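Local atomic coordinates of DNA polymerase (Pyrobaculum calidifontis, PDB entry 5MDN), a protein that probably catalyses DNA-template-directed synthesis, joining deoxyribonucleoside triphosphates to a growing DNA strand with release of diphosphate, as a member of the family B DNA polymerases. Residues 164-169 against 191-196; 224-229 against 272-277; 694-699 against 725-730. All coordinates share one frame; numbering follows the deposited sequence.

In the fold
From the N terminus, the chain closes its three loops one after another, and none nests or crosses. Contact 1 closes a hairpin of strands 165-172 and 186-193, bringing residues 191-196 back antiparallel to 164-169. Contact 2 closes a longer loop, in which 224-229 and 272-277 run parallel with helix 232-247 between them. These two belong to one mixed sheet of the exonuclease domain, where strand 226-229 lies beside strand 165-172; Leu166 O and Val228 N, 2.9 Å apart, probably form one bond joining them. Contact 3, its centre about 43 Å from that of contact 2, closes a loop of 25 residues holding strand 716-718 and ties helix 693-697 to strand 729-731 in the C-terminal part.

Contact 1 of 3, residues 164-169 against 191-196; sequences RVLAFD and VKTSDG
With chi1 at 52°, Ser194 turns OG in between its own backbone N and carbonyl carbon, where the N-H of Val165 meets it in a nearly straight hydrogen bond, 3.1 Å from N to OG. The serine oxygen thus takes the part of a backbone carbonyl just where strand 191-193 gives way to a turn, while Ser194 N bonds back to Val165 O. Leu166 carries CG away from its backbone N (chi1 177°), which lets CD1 lie slantwise against CG2 of Thr193 at 3.7 Å and reach CB of Val191 at 4.0 Å. On this face CG1 of Val191 touches CB of Phe168, whose ring leads away to meet those of Phe215 and Trp237. Between these non-hydrogen-bonded pairs, Ala167 and Lys192 form the hydrogen-bonded pair of an antiparallel hairpin, with Ala167 N 2.7 Å from Lys192 O. Thr193 OG1 accepts from Gly196 N (an ST motif) and from Arg197 N, holding the turn. Strand 165-172 also carries Asp169, seen to bind magnesium in this protein, though not in this model. Phe218 of helix 209-222 covers Leu166, Val191 and Thr193, helix 326-356 packs on Ala167 and Lys192, and strand 226-229 flanks strand 165-172.

Contact 2 of 3, residues 224-229 against 272-277; sequences PDVIVG and GRANVD
Val226 to Gly229 run alongside Ala274 to Asp277 as parallel neighbours at the border of the RNase H-like sheet of the exonuclease domain, joined by a beta-alpha-beta crossover through helix 232-247. In the backbone, Ile227 gives its N-H to Ala274 O at 2.8 Å and its C=O to Val276 N, straddling Asn275, while Val226 and Val228 turn their backbone bonds to strand 165-172. Ala274 N reaches Asp225 O, and Gly229 N closes the series on Val276 O.

Apolar packing sits on the face that carries Val226, Val228, Ala274 and Val276. CG1 of Val226 touches CG2 of Val276 at 3.7 Å, and Val228 lies side by side with Val276, its CG1 against CB. Leu362 of helix 362-365 packs on Ala274 and Val276 from this side. On the other face CD1 of Ile227 rests 3.9 Å from CD of Arg273.

Polar side chains act at both ends and, at Asn275, in the middle, where Trp268 O and Trp237 NE1 hold the amide. Arg273 bends at chi3 (60°), and this curl brings NE to within 2.6 Å of Pro224 O, a donor tilted somewhat from the carbonyl plane; NH2 adds a weak second bond to the same oxygen. Pro224 CD lies over one face of the guanidinium, 3.5 Å from NH2, and Asp223 pairs with NH2 in a salt bridge. Shortening Arg273 to an alanine is likely to leave Pro224 O without its side-chain donors, Asp223 without one of its two arginine partners and the proline ring with one flank uncovered. Gly272 N hydrogen-bonds Asp7, a ligand of the bound magnesium. At the far end Asp277 occupies the N-cap position of helix 278-282, and its OD1 accepts from Tyr279 N.

Contact 3 of 3, residues 694-699 against 725-730; sequences HVHAAL and VSERAM
His696 lays its imidazole against the backbone of Glu727 to Ala729. The carbonyl O of Glu727 stands over one face of the ring, 3.2 Å above the plane and displaced toward the rim, so that the ring atom nearest to it is CE1. Ala729 N approaches at the edge instead, close to the ring plane, 3.5 Å from ND1. CG of His696 stands anti to the backbone N (chi1 162°), which swings the ring off the helix and over this bend of chain. The Glu727 side chain comes in on the same side of the ring as its carbonyl but at the root: the chain folds at chi2 (-44°) and carries OE1 to CB of His696 at 3.2 Å, with the carboxylate nearly perpendicular to the ring. ND1 and OE1 remain 4.4 Å apart.

One residue on, Ala697 meets Ala729, CB to CB at 3.9 Å, and the Ala697 methyl also lies beside Ala729 O at 3.4 Å. No hydrogen bond spans the two segments, so the contact rests on van der Waals packing, with the ring laid against backbone atoms. The setting is the C-terminal thumb region, as in other family B polymerases, where the short helix 693-697 lies against a two-stranded antiparallel sheet of 716-718 and 729-731.

Further out, several elements position these groups. Leu699 N bonds to His696 O, a turn that holds the backbone carrying the histidine. Arg728 and Met730 are fixed by backbone bonds to Val719 and Val717. Tyr716 of the partner strand touches both Ala697 and Ala729, while Pro693, at the start of the helix, packs on Ser726 and Ala729. Arg728, whose CB is directed away from 694-699, has a long, weak ion pair with Asp742.

Contact 1 of 3, residues 164-169 against 191-196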
ATOM      1  N   ARG A 164      -8.206 -16.892 -13.290  1.00 59.70           N
ATOM      2  CA  ARG A 164      -9.522 -16.320 -13.544  1.00 62.78           C
ATOM      3  C   ARG A 164      -9.691 -15.107 -12.635  1.00 63.58           C
ATOM      4  O   ARG A 164      -9.807 -15.247 -11.413  1.00 67.81           O
ATOM      5  CB  ARG A 164     -10.617 -17.358 -13.311  1.00 65.78           C
ATOM      6  CG  ARG A 164     -10.589 -18.512 -14.303  1.00 67.87           C
ATOM      7  CD  ARG A 164     -11.885 -19.311 -14.267  1.00 69.73           C
ATOM      8  NE  ARG A 164     -11.996 -20.147 -13.074  1.00 69.03           N
ATOM      9  CZ  ARG A 164     -11.412 -21.335 -12.932  1.00 71.52           C
ATOM     10  NH1 ARG A 164     -10.669 -21.835 -13.910  1.00 71.80           N
ATOM     11  NH2 ARG A 164     -11.570 -22.022 -11.811  1.00 73.93           N
ATOM     12  N   VAL A 165      -9.704 -13.918 -13.234  1.00 62.70           N
ATOM     13  CA  VAL A 165      -9.761 -12.658 -12.506  1.00 59.13           C
ATOM     14  C   VAL A 165     -11.160 -12.076 -12.638  1.00 60.00           C
ATOM     15  O   VAL A 165     -11.759 -12.104 -13.721  1.00 65.24           O
ATOM     16  CB  VAL A 165      -8.698 -11.670 -13.025  1.00 58.28           C
ATOM     17  CG1 VAL A 165      -8.672 -10.412 -12.178  1.00 59.44           C
ATOM     18  CG2 VAL A 165      -7.327 -12.332 -13.051  1.00 58.12           C
ATOM     19  N   LEU A 166     -11.680 -11.551 -11.531  1.00 58.18           N
ATOM     20  CA  LEU A 166     -12.994 -10.923 -11.493  1.00 56.75           C
ATOM     21  C   LEU A 166     -12.865  -9.543 -10.866  1.00 56.96           C
ATOM     22  O   LEU A 166     -12.458  -9.422  -9.705  1.00 59.37           O
ATOM     23  CB  LEU A 166     -13.990 -11.774 -10.700  1.00 58.68           C
ATOM     24  CG  LEU A 166     -15.386 -11.167 -10.545  1.00 61.48           C
ATOM     25  CD1 LEU A 166     -16.279 -11.573 -11.703  1.00 62.49           C
ATOM     26  CD2 LEU A 166     -16.008 -11.548  -9.211  1.00 61.84           C
ATOM     27  N   ALA A 167     -13.207  -8.512 -11.632  1.00 57.86           N
ATOM     28  CA  ALA A 167     -13.340  -7.158 -11.118  1.00 56.69           C
ATOM     29  C   ALA A 167     -14.800  -6.890 -10.773  1.00 56.71           C
ATOM     30  O   ALA A 167     -15.713  -7.372 -11.447  1.00 54.97           O
ATOM     31  CB  ALA A 167     -12.840  -6.132 -12.137  1.00 56.55           C
ATOM     32  N   PHE A 168     -15.016  -6.116  -9.712  1.00 56.68           N
ATOM     33  CA  PHE A 168     -16.373  -5.781  -9.309  1.00 57.15           C
ATOM     34  C   PHE A 168     -16.405  -4.379  -8.721  1.00 62.73           C
ATOM     35  O   PHE A 168     -15.444  -3.926  -8.091  1.00 65.02           O
ATOM     36  CB  PHE A 168     -16.930  -6.806  -8.310  1.00 56.18           C
ATOM     37  CG  PHE A 168     -16.530  -6.553  -6.881  1.00 54.40           C
ATOM     38  CD1 PHE A 168     -15.258  -6.865  -6.433  1.00 52.57           C
ATOM     39  CD2 PHE A 168     -17.439  -6.019  -5.982  1.00 53.05           C
ATOM     40  CE1 PHE A 168     -14.896  -6.638  -5.115  1.00 51.42           C
ATOM     41  CE2 PHE A 168     -17.083  -5.791  -4.664  1.00 51.96           C
ATOM     42  CZ  PHE A 168     -15.811  -6.101  -4.230  1.00 50.72           C
ATOM     43  N   ASP A 169     -17.525  -3.697  -8.947  1.00 60.37           N
ATOM     44  CA  ASP A 169     -17.764  -2.357  -8.436  1.00 63.10           C
ATOM     45  C   ASP A 169     -19.206  -2.277  -7.960  1.00 58.73           C
ATOM     46  O   ASP A 169     -20.085  -2.961  -8.492  1.00 58.13           O
ATOM     47  CB  ASP A 169     -17.486  -1.293  -9.509  1.00 67.93           C
ATOM     48  CG  ASP A 169     -17.431   0.108  -8.940  1.00 78.15           C
ATOM     49  OD1 ASP A 169     -16.471   0.419  -8.204  1.00 89.20           O
ATOM     50  OD2 ASP A 169     -18.351   0.900  -9.231  1.00 80.51           O
ATOM     51  N   VAL A 191     -19.841  -6.489 -12.611  1.00 59.98           N
ATOM     52  CA  VAL A 191     -18.720  -7.418 -12.585  1.00 60.07           C
ATOM     53  C   VAL A 191     -18.121  -7.489 -13.982  1.00 60.98           C
ATOM     54  O   VAL A 191     -18.841  -7.404 -14.984  1.00 62.88           O
ATOM     55  CB  VAL A 191     -19.139  -8.824 -12.097  1.00 60.38           C
ATOM     56  CG1 VAL A 191     -19.669  -8.765 -10.672  1.00 60.32           C
ATOM     57  CG2 VAL A 191     -20.184  -9.432 -13.027  1.00 60.72           C
ATOM     58  N   LYS A 192     -16.798  -7.618 -14.048  1.00 62.23           N
ATOM     59  CA  LYS A 192     -16.092  -7.821 -15.303  1.00 61.51           C
ATOM     60  C   LYS A 192     -15.017  -8.872 -15.077  1.00 59.89           C
ATOM     61  O   LYS A 192     -14.427  -8.951 -13.997  1.00 55.23           O
ATOM     62  CB  LYS A 192     -15.481  -6.514 -15.831  1.00 63.50           C
ATOM     63  CG  LYS A 192     -14.952  -6.606 -17.256  1.00 64.99           C
ATOM     64  CD  LYS A 192     -14.506  -5.250 -17.781  1.00 68.04           C
ATOM     65  CE  LYS A 192     -13.743  -5.389 -19.090  1.00 68.31           C
ATOM     66  NZ  LYS A 192     -14.627  -5.783 -20.220  1.00 68.43           N
ATOM     67  N   THR A 193     -14.763  -9.675 -16.106  1.00 59.27           N
ATOM     68  CA  THR A 193     -14.000 -10.905 -15.960  1.00 64.90           C
ATOM     69  C   THR A 193     -12.886 -10.955 -16.994  1.00 66.86           C
ATOM     70  O   THR A 193     -12.942 -10.299 -18.037  1.00 69.84           O
ATOM     71  CB  THR A 193     -14.885 -12.154 -16.115  1.00 70.42           C
ATOM     72  OG1 THR A 193     -15.181 -12.365 -17.501  1.00 76.74           O
ATOM     73  CG2 THR A 193     -16.188 -11.997 -15.348  1.00 74.19           C
ATOM     74  N   SER A 194     -11.863 -11.751 -16.683  1.00 69.68           N
ATOM     75  CA  SER A 194     -10.750 -11.917 -17.610  1.00 69.44           C
ATOM     76  C   SER A 194     -11.167 -12.680 -18.862  1.00 72.57           C
ATOM     77  O   SER A 194     -10.537 -12.525 -19.914  1.00 75.69           O
ATOM     78  CB  SER A 194      -9.591 -12.629 -16.913  1.00 67.50           C
ATOM     79  OG  SER A 194     -10.028 -13.820 -16.285  1.00 67.25           O
ATOM     80  N   ASP A 195     -12.200 -13.522 -18.764  1.00 73.07           N
ATOM     81  CA  ASP A 195     -12.770 -14.142 -19.957  1.00 76.70           C
ATOM     82  C   ASP A 195     -13.231 -13.088 -20.957  1.00 76.80           C
ATOM     83  O   ASP A 195     -12.969 -13.197 -22.160  1.00 86.18           O
ATOM     84  CB  ASP A 195     -13.932 -15.060 -19.573  1.00 81.79           C
ATOM     85  CG  ASP A 195     -13.469 -16.373 -18.975  1.00 89.63           C
ATOM     86  OD1 ASP A 195     -12.247 -16.637 -18.984  1.00 95.74           O
ATOM     87  OD2 ASP A 195     -14.332 -17.141 -18.499  1.00 92.04           O
ATOM     88  N   GLY A 196     -13.920 -12.056 -20.471  1.00 78.21           N
ATOM     89  CA  GLY A 196     -14.502 -11.058 -21.345  1.00 74.64           C
ATOM     90  C   GLY A 196     -15.947 -10.754 -21.007  1.00 72.79           C
ATOM     91  O   GLY A 196     -16.600  -9.967 -21.700  1.00 74.68           O
TER

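Contact 2 of 3, residues 224-229 against 272-277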
ATOM      1  N   PRO A 224     -13.686 -17.352  -9.655  1.00 59.40           N
ATOM      2  CA  PRO A 224     -12.452 -16.595  -9.871  1.00 58.41           C
ATOM      3  C   PRO A 224     -11.365 -16.975  -8.880  1.00 59.31           C
ATOM      4  O   PRO A 224     -11.629 -17.364  -7.739  1.00 62.49           O
ATOM      5  CB  PRO A 224     -12.897 -15.143  -9.661  1.00 58.24           C
ATOM      6  CG  PRO A 224     -13.989 -15.252  -8.656  1.00 59.23           C
ATOM      7  CD  PRO A 224     -14.711 -16.543  -8.971  1.00 60.36           C
ATOM      8  N   ASP A 225     -10.120 -16.855  -9.339  1.00 58.29           N
ATOM      9  CA  ASP A 225      -8.966 -17.050  -8.472  1.00 57.97           C
ATOM     10  C   ASP A 225      -8.564 -15.761  -7.766  1.00 57.93           C
ATOM     11  O   ASP A 225      -8.118 -15.797  -6.613  1.00 56.58           O
ATOM     12  CB  ASP A 225      -7.785 -17.592  -9.281  1.00 59.30           C
ATOM     13  CG  ASP A 225      -8.121 -18.878 -10.011  1.00 61.05           C
ATOM     14  OD1 ASP A 225      -8.478 -19.869  -9.338  1.00 57.58           O
ATOM     15  OD2 ASP A 225      -8.024 -18.901 -11.257  1.00 64.19           O
ATOM     16  N   VAL A 226      -8.705 -14.625  -8.445  1.00 56.61           N
ATOM     17  CA  VAL A 226      -8.443 -13.311  -7.873  1.00 54.99           C
ATOM     18  C   VAL A 226      -9.705 -12.467  -7.999  1.00 55.82           C
ATOM     19  O   VAL A 226     -10.359 -12.463  -9.049  1.00 57.87           O
ATOM     20  CB  VAL A 226      -7.251 -12.615  -8.565  1.00 55.50           C
ATOM     21  CG1 VAL A 226      -6.825 -11.385  -7.779  1.00 56.25           C
ATOM     22  CG2 VAL A 226      -6.088 -13.585  -8.722  1.00 57.50           C
ATOM     23  N   ILE A 227     -10.046 -11.757  -6.927  1.00 53.34           N
ATOM     24  CA  ILE A 227     -11.124 -10.775  -6.937  1.00 52.47           C
ATOM     25  C   ILE A 227     -10.503  -9.405  -6.704  1.00 53.28           C
ATOM     26  O   ILE A 227      -9.905  -9.159  -5.648  1.00 55.17           O
ATOM     27  CB  ILE A 227     -12.193 -11.088  -5.879  1.00 52.36           C
ATOM     28  CG1 ILE A 227     -12.971 -12.346  -6.264  1.00 53.93           C
ATOM     29  CG2 ILE A 227     -13.136  -9.907  -5.707  1.00 53.72           C
ATOM     30  CD1 ILE A 227     -13.967 -12.797  -5.213  1.00 55.82           C
ATOM     31  N   VAL A 228     -10.641  -8.515  -7.682  1.00 50.24           N
ATOM     32  CA  VAL A 228     -10.049  -7.185  -7.627  1.00 52.90           C
ATOM     33  C   VAL A 228     -11.154  -6.148  -7.501  1.00 52.05           C
ATOM     34  O   VAL A 228     -12.215  -6.271  -8.123  1.00 55.19           O
ATOM     35  CB  VAL A 228      -9.173  -6.895  -8.863  1.00 56.09           C
ATOM     36  CG1 VAL A 228      -7.722  -7.250  -8.580  1.00 58.33           C
ATOM     37  CG2 VAL A 228      -9.690  -7.664 -10.068  1.00 57.30           C
ATOM     38  N   GLY A 229     -10.900  -5.129  -6.682  1.00 49.77           N
ATOM     39  CA  GLY A 229     -11.779  -3.985  -6.565  1.00 51.51           C
ATOM     40  C   GLY A 229     -10.952  -2.763  -6.236  1.00 52.03           C
ATOM     41  O   GLY A 229      -9.746  -2.849  -5.993  1.00 53.88           O
ATOM     42  N   GLY A 272      -9.674 -19.459  -0.204  1.00 46.48           N
ATOM     43  CA  GLY A 272      -9.437 -20.141  -1.459  1.00 48.25           C
ATOM     44  C   GLY A 272      -9.289 -19.244  -2.665  1.00 49.91           C
ATOM     45  O   GLY A 272      -9.323 -19.744  -3.795  1.00 55.05           O
ATOM     46  N   ARG A 273      -9.115 -17.939  -2.465  1.00 50.46           N
ATOM     47  CA  ARG A 273      -8.889 -17.016  -3.568  1.00 52.10           C
ATOM     48  C   ARG A 273      -8.270 -15.739  -3.019  1.00 53.16           C
ATOM     49  O   ARG A 273      -8.302 -15.479  -1.813  1.00 51.37           O
ATOM     50  CB  ARG A 273     -10.185 -16.720  -4.337  1.00 51.97           C
ATOM     51  CG  ARG A 273     -11.447 -16.721  -3.491  1.00 52.99           C
ATOM     52  CD  ARG A 273     -12.671 -16.408  -4.342  1.00 53.94           C
ATOM     53  NE  ARG A 273     -12.860 -17.383  -5.413  1.00 55.51           N
ATOM     54  CZ  ARG A 273     -13.930 -18.163  -5.536  1.00 57.58           C
ATOM     55  NH1 ARG A 273     -14.917 -18.083  -4.655  1.00 54.09           N
ATOM     56  NH2 ARG A 273     -14.014 -19.021  -6.545  1.00 59.03           N
ATOM     57  N   ALA A 274      -7.698 -14.947  -3.924  1.00 50.64           N
ATOM     58  CA  ALA A 274      -6.966 -13.736  -3.568  1.00 49.17           C
ATOM     59  C   ALA A 274      -7.878 -12.523  -3.740  1.00 47.30           C
ATOM     60  O   ALA A 274      -8.216 -12.147  -4.867  1.00 50.25           O
ATOM     61  CB  ALA A 274      -5.705 -13.600  -4.419  1.00 50.20           C
ATOM     62  N   ASN A 275      -8.276 -11.917  -2.624  1.00 46.66           N
ATOM     63  CA  ASN A 275      -9.000 -10.651  -2.643  1.00 47.46           C
ATOM     64  C   ASN A 275      -7.981  -9.516  -2.629  1.00 49.96           C
ATOM     65  O   ASN A 275      -7.346  -9.254  -1.601  1.00 53.13           O
ATOM     66  CB  ASN A 275      -9.954 -10.551  -1.458  1.00 50.11           C
ATOM     67  CG  ASN A 275     -10.671  -9.219  -1.399  1.00 53.49           C
ATOM     68  OD1 ASN A 275     -11.163  -8.721  -2.413  1.00 57.31           O
ATOM     69  ND2 ASN A 275     -10.740  -8.636  -0.209  1.00 53.24           N
ATOM     70  N   VAL A 276      -7.825  -8.842  -3.767  1.00 52.33           N
ATOM     71  CA  VAL A 276      -6.877  -7.744  -3.917  1.00 50.83           C
ATOM     72  C   VAL A 276      -7.652  -6.436  -3.991  1.00 48.45           C
ATOM     73  O   VAL A 276      -8.618  -6.319  -4.755  1.00 48.63           O
ATOM     74  CB  VAL A 276      -5.990  -7.933  -5.160  1.00 51.77           C
ATOM     75  CG1 VAL A 276      -4.964  -6.815  -5.251  1.00 50.54           C
ATOM     76  CG2 VAL A 276      -5.301  -9.288  -5.116  1.00 53.44           C
ATOM     77  N   ASP A 277      -7.224  -5.457  -3.201  1.00 49.59           N
ATOM     78  CA  ASP A 277      -7.772  -4.105  -3.234  1.00 49.87           C
ATOM     79  C   ASP A 277      -6.708  -3.196  -3.837  1.00 49.54           C
ATOM     80  O   ASP A 277      -5.662  -2.964  -3.222  1.00 50.06           O
ATOM     81  CB  ASP A 277      -8.179  -3.644  -1.835  1.00 49.54           C
ATOM     82  CG  ASP A 277      -8.820  -2.264  -1.832  1.00 51.17           C
ATOM     83  OD1 ASP A 277      -8.994  -1.673  -2.920  1.00 50.96           O
ATOM     84  OD2 ASP A 277      -9.159  -1.771  -0.734  1.00 52.38           O
TER

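Contact 3 of 3, residues 694-699 against 725-730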
ATOM      1  N   HIS A 694     -18.623  23.402  10.321  1.00139.98           N
ATOM      2  CA  HIS A 694     -18.739  21.952  10.307  1.00143.12           C
ATOM      3  C   HIS A 694     -19.783  21.473  11.308  1.00147.17           C
ATOM      4  O   HIS A 694     -20.555  20.553  11.017  1.00146.42           O
ATOM      5  CB  HIS A 694     -17.366  21.350  10.601  1.00142.83           C
ATOM      6  CG  HIS A 694     -17.348  19.858  10.669  1.00141.45           C
ATOM      7  ND1 HIS A 694     -18.146  19.063   9.874  1.00138.58           N
ATOM      8  CD2 HIS A 694     -16.608  19.014  11.425  1.00143.12           C
ATOM      9  CE1 HIS A 694     -17.907  17.793  10.148  1.00139.49           C
ATOM     10  NE2 HIS A 694     -16.976  17.735  11.083  1.00142.41           N
ATOM     11  N   VAL A 695     -19.821  22.080  12.496  1.00150.46           N
ATOM     12  CA  VAL A 695     -20.797  21.679  13.506  1.00147.33           C
ATOM     13  C   VAL A 695     -22.139  22.383  13.301  1.00145.37           C
ATOM     14  O   VAL A 695     -23.193  21.807  13.600  1.00143.03           O
ATOM     15  CB  VAL A 695     -20.236  21.916  14.921  1.00146.42           C
ATOM     16  CG1 VAL A 695     -18.820  21.371  15.025  1.00142.19           C
ATOM     17  CG2 VAL A 695     -20.264  23.398  15.289  1.00143.53           C
ATOM     18  N   HIS A 696     -22.132  23.626  12.809  1.00141.49           N
ATOM     19  CA  HIS A 696     -23.380  24.366  12.644  1.00141.10           C
ATOM     20  C   HIS A 696     -24.228  23.783  11.520  1.00149.29           C
ATOM     21  O   HIS A 696     -25.455  23.694  11.643  1.00153.13           O
ATOM     22  CB  HIS A 696     -23.083  25.843  12.393  1.00138.94           C
ATOM     23  CG  HIS A 696     -24.225  26.600  11.790  1.00134.91           C
ATOM     24  ND1 HIS A 696     -24.317  26.856  10.440  1.00134.75           N
ATOM     25  CD2 HIS A 696     -25.324  27.156  12.353  1.00133.19           C
ATOM     26  CE1 HIS A 696     -25.420  27.541  10.197  1.00132.66           C
ATOM     27  NE2 HIS A 696     -26.050  27.734  11.340  1.00131.90           N
ATOM     28  N   ALA A 697     -23.595  23.397  10.409  1.00141.72           N
ATOM     29  CA  ALA A 697     -24.317  22.678   9.364  1.00144.23           C
ATOM     30  C   ALA A 697     -24.834  21.344   9.886  1.00148.65           C
ATOM     31  O   ALA A 697     -25.921  20.895   9.504  1.00150.58           O
ATOM     32  CB  ALA A 697     -23.418  22.473   8.148  1.00141.37           C
ATOM     33  N   ALA A 698     -24.065  20.699  10.763  1.00144.89           N
ATOM     34  CA  ALA A 698     -24.481  19.494  11.461  1.00145.44           C
ATOM     35  C   ALA A 698     -25.371  19.790  12.661  1.00145.65           C
ATOM     36  O   ALA A 698     -25.471  18.960  13.572  1.00144.50           O
ATOM     37  CB  ALA A 698     -23.258  18.686  11.901  1.00143.36           C
ATOM     38  N   LEU A 699     -25.970  20.977  12.699  1.00139.81           N
ATOM     39  CA  LEU A 699     -26.994  21.356  13.664  1.00137.93           C
ATOM     40  C   LEU A 699     -28.333  21.655  13.009  1.00139.56           C
ATOM     41  O   LEU A 699     -29.378  21.296  13.556  1.00152.17           O
ATOM     42  CB  LEU A 699     -26.503  22.571  14.479  1.00137.27           C
ATOM     43  CG  LEU A 699     -27.378  23.633  15.170  1.00135.10           C
ATOM     44  CD1 LEU A 699     -27.919  24.656  14.173  1.00133.35           C
ATOM     45  CD2 LEU A 699     -28.502  23.036  16.016  1.00134.06           C
ATOM     46  N   VAL A 725     -19.189  34.493  12.274  1.00154.60           N
ATOM     47  CA  VAL A 725     -18.221  33.970  11.320  1.00154.20           C
ATOM     48  C   VAL A 725     -18.451  32.474  11.164  1.00153.58           C
ATOM     49  O   VAL A 725     -18.671  31.765  12.150  1.00154.86           O
ATOM     50  CB  VAL A 725     -16.784  34.298  11.761  1.00149.81           C
ATOM     51  CG1 VAL A 725     -16.598  35.788  11.940  1.00145.03           C
ATOM     52  CG2 VAL A 725     -16.527  33.631  13.087  1.00147.68           C
ATOM     53  N   SER A 726     -18.465  31.998   9.916  1.00158.05           N
ATOM     54  CA  SER A 726     -18.627  30.580   9.592  1.00153.19           C
ATOM     55  C   SER A 726     -20.015  30.025   9.908  1.00147.69           C
ATOM     56  O   SER A 726     -20.297  28.872   9.576  1.00139.54           O
ATOM     57  CB  SER A 726     -17.568  29.733  10.308  1.00153.69           C
ATOM     58  OG  SER A 726     -17.766  29.803  11.711  1.00153.21           O
ATOM     59  N   GLU A 727     -20.891  30.805  10.543  1.00147.43           N
ATOM     60  CA  GLU A 727     -22.181  30.261  11.005  1.00148.05           C
ATOM     61  C   GLU A 727     -23.320  30.459  10.008  1.00147.66           C
ATOM     62  O   GLU A 727     -24.473  30.689  10.388  1.00145.12           O
ATOM     63  CB  GLU A 727     -22.555  30.824  12.375  1.00149.66           C
ATOM     64  CG  GLU A 727     -21.431  30.785  13.402  1.00151.86           C
ATOM     65  CD  GLU A 727     -20.656  29.468  13.422  1.00150.85           C
ATOM     66  OE1 GLU A 727     -21.259  28.385  13.246  1.00143.88           O
ATOM     67  OE2 GLU A 727     -19.424  29.519  13.611  1.00151.46           O
ATOM     68  N   ARG A 728     -23.022  30.347   8.715  1.00149.79           N
ATOM     69  CA  ARG A 728     -24.029  30.442   7.663  1.00144.60           C
ATOM     70  C   ARG A 728     -23.931  29.245   6.727  1.00136.93           C
ATOM     71  O   ARG A 728     -24.241  29.348   5.537  1.00120.94           O
ATOM     72  CB  ARG A 728     -23.888  31.744   6.874  1.00144.18           C
ATOM     73  CG  ARG A 728     -24.267  33.012   7.626  1.00143.94           C
ATOM     74  CD  ARG A 728     -23.115  33.536   8.469  1.00145.48           C
ATOM     75  NE  ARG A 728     -21.825  33.362   7.806  1.00146.71           N
ATOM     76  CZ  ARG A 728     -21.328  34.193   6.896  1.00147.57           C
ATOM     77  NH1 ARG A 728     -22.017  35.264   6.523  1.00148.91           N
ATOM     78  NH2 ARG A 728     -20.143  33.952   6.352  1.00145.33           N
ATOM     79  N   ALA A 729     -23.500  28.103   7.261  1.00131.89           N
ATOM     80  CA  ALA A 729     -23.269  26.888   6.480  1.00137.00           C
ATOM     81  C   ALA A 729     -24.564  26.092   6.376  1.00138.73           C
ATOM     82  O   ALA A 729     -24.925  25.343   7.288  1.00140.05           O
ATOM     83  CB  ALA A 729     -22.162  26.056   7.114  1.00141.13           C
ATOM     84  N   MET A 730     -25.270  26.256   5.261  1.00138.42           N
ATOM     85  CA  MET A 730     -26.473  25.491   4.956  1.00134.17           C
ATOM     86  C   MET A 730     -26.106  24.186   4.252  1.00136.50           C
ATOM     87  O   MET A 730     -25.267  24.186   3.346  1.00147.84           O
ATOM     88  CB  MET A 730     -27.413  26.304   4.072  1.00128.17           C
ATOM     89  CG  MET A 730     -28.833  25.772   4.007  1.00124.45           C
ATOM     90  SD  MET A 730     -29.909  26.826   3.017  1.00118.09           S
ATOM     91  CE  MET A 730     -29.843  28.352   3.954  1.00113.02           C
TER